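Local structure of fibronectin-binding protein BBK32 (6N1L) at residues A[66-69]-A[70-74]. The protein binds fibronectin and the complement protease C1r, and through its complement inhibitory domain probably helps the Lyme disease spirochete evade the classical pathway. Numbering follows the deposited sequence.
Sequences KEDL and EKNFK
Asp68 and Asn72 meet obliquely one helical turn apart, without a direct hydrogen bond. Two waters join them. Each water donates to Asp68 OD2 and accepts from Asn72 ND2; the shorter links are 2.8 Å from OD2 to one water and 2.7 Å from ND2 to the other. The carboxylate and amide planes are 74° apart. Asp68 has CG anti to its own N (chi1 173°), which swings the carboxylate along the helix toward Asn72. Asn72 OD1 takes a weak hydrogen bond from Lys29 of helix 9-44.

Four backbone bonds of alpha-helical spacing join the two segments. The backbone N-H groups of Glu70, Lys71, Asn72 and Phe73 donate to the carbonyls of Lys66, Glu67, Asp68 and Leu69 in turn. Asp68 N, in the first turn of helix 66-87, donates to Thr65 OG1.

Lys66 CG lies 3.8 Å from Glu70 OE1, but no salt bridge forms: NZ stays 5.2 Å from OE2 and donates to Ile116 O. Leu69 CD1 packs 3.7 Å from Phe73 CE1, and both side chains enter the helical bundle, touching Ile30 and Ile116. The Asp68 to Asn72 link probably depends on its waters, which take both ND2 hydrogens; the apolar contact needs none.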
# COMPACT_ATOMS: atom_id res chain seq x y z
N LYS A 66 10.47 6.68 -7.87
CA LYS A 66 10.41 5.26 -7.53
C LYS A 66 10.89 5.01 -6.11
O LYS A 66 10.40 4.10 -5.44
CB LYS A 66 11.24 4.45 -8.52
CG LYS A 66 11.24 2.96 -8.23
CD LYS A 66 11.73 2.18 -9.41
CE LYS A 66 10.77 1.06 -9.73
NZ LYS A 66 10.96 0.56 -11.10
N GLU A 67 11.86 5.81 -5.64
CA GLU A 67 12.30 5.72 -4.25
C GLU A 67 11.14 5.91 -3.28
O GLU A 67 11.02 5.18 -2.29
CB GLU A 67 13.41 6.74 -3.99
CG GLU A 67 14.76 6.39 -4.60
CD GLU A 67 14.91 6.86 -6.05
OE1 GLU A 67 13.91 7.31 -6.66
OE2 GLU A 67 16.03 6.77 -6.59
N ASP A 68 10.28 6.90 -3.55
CA ASP A 68 9.16 7.17 -2.66
C ASP A 68 8.17 6.00 -2.67
O ASP A 68 7.62 5.63 -1.62
CB ASP A 68 8.47 8.47 -3.08
CG ASP A 68 7.20 8.74 -2.32
OD1 ASP A 68 7.26 8.97 -1.09
OD2 ASP A 68 6.12 8.72 -2.96
N LEU A 69 7.91 5.44 -3.85
CA LEU A 69 7.04 4.26 -3.92
C LEU A 69 7.65 3.10 -3.16
O LEU A 69 6.94 2.38 -2.42
CB LEU A 69 6.78 3.89 -5.38
CG LEU A 69 6.00 2.59 -5.66
CD1 LEU A 69 4.62 2.67 -5.02
CD2 LEU A 69 5.88 2.26 -7.14
N GLU A 70 8.96 2.91 -3.29
CA GLU A 70 9.61 1.78 -2.62
C GLU A 70 9.64 2.00 -1.11
O GLU A 70 9.45 1.04 -0.34
CB GLU A 70 11.01 1.57 -3.20
CG GLU A 70 11.06 0.49 -4.27
CD GLU A 70 12.23 0.63 -5.25
OE1 GLU A 70 12.99 1.61 -5.13
OE2 GLU A 70 12.38 -0.25 -6.13
N LYS A 71 9.83 3.25 -0.67
CA LYS A 71 9.75 3.57 0.75
C LYS A 71 8.37 3.25 1.31
O LYS A 71 8.25 2.59 2.35
CB LYS A 71 10.07 5.05 0.98
CG LYS A 71 10.13 5.47 2.43
CD LYS A 71 11.09 4.58 3.21
CE LYS A 71 11.70 5.31 4.40
NZ LYS A 71 11.27 4.70 5.70
N ASN A 72 7.32 3.69 0.62
CA ASN A 72 5.97 3.39 1.07
C ASN A 72 5.72 1.88 1.12
O ASN A 72 5.01 1.39 2.01
CB ASN A 72 4.95 4.08 0.17
CG ASN A 72 4.87 5.58 0.41
OD1 ASN A 72 5.30 6.08 1.45
ND2 ASN A 72 4.32 6.31 -0.56
N PHE A 73 6.27 1.13 0.17
CA PHE A 73 6.06 -0.33 0.22
C PHE A 73 6.86 -0.96 1.36
O PHE A 73 6.39 -1.91 1.99
CB PHE A 73 6.41 -0.99 -1.11
CG PHE A 73 5.20 -1.29 -1.95
CD1 PHE A 73 4.68 -0.32 -2.80
CD2 PHE A 73 4.53 -2.50 -1.85
CE1 PHE A 73 3.53 -0.58 -3.56
CE2 PHE A 73 3.40 -2.76 -2.59
CZ PHE A 73 2.90 -1.80 -3.46
N LYS A 74 8.05 -0.44 1.66
CA LYS A 74 8.76 -0.97 2.83
C LYS A 74 8.01 -0.65 4.11
O LYS A 74 7.94 -1.49 5.01
CB LYS A 74 10.19 -0.45 2.87
CG LYS A 74 11.12 -1.23 1.94
CD LYS A 74 10.82 -2.74 1.98
CE LYS A 74 11.78 -3.55 1.10
NZ LYS A 74 11.58 -5.04 1.20
O HOH W 1 3.99 6.25 -3.22
O HOH W 2 3.83 9.21 -1.46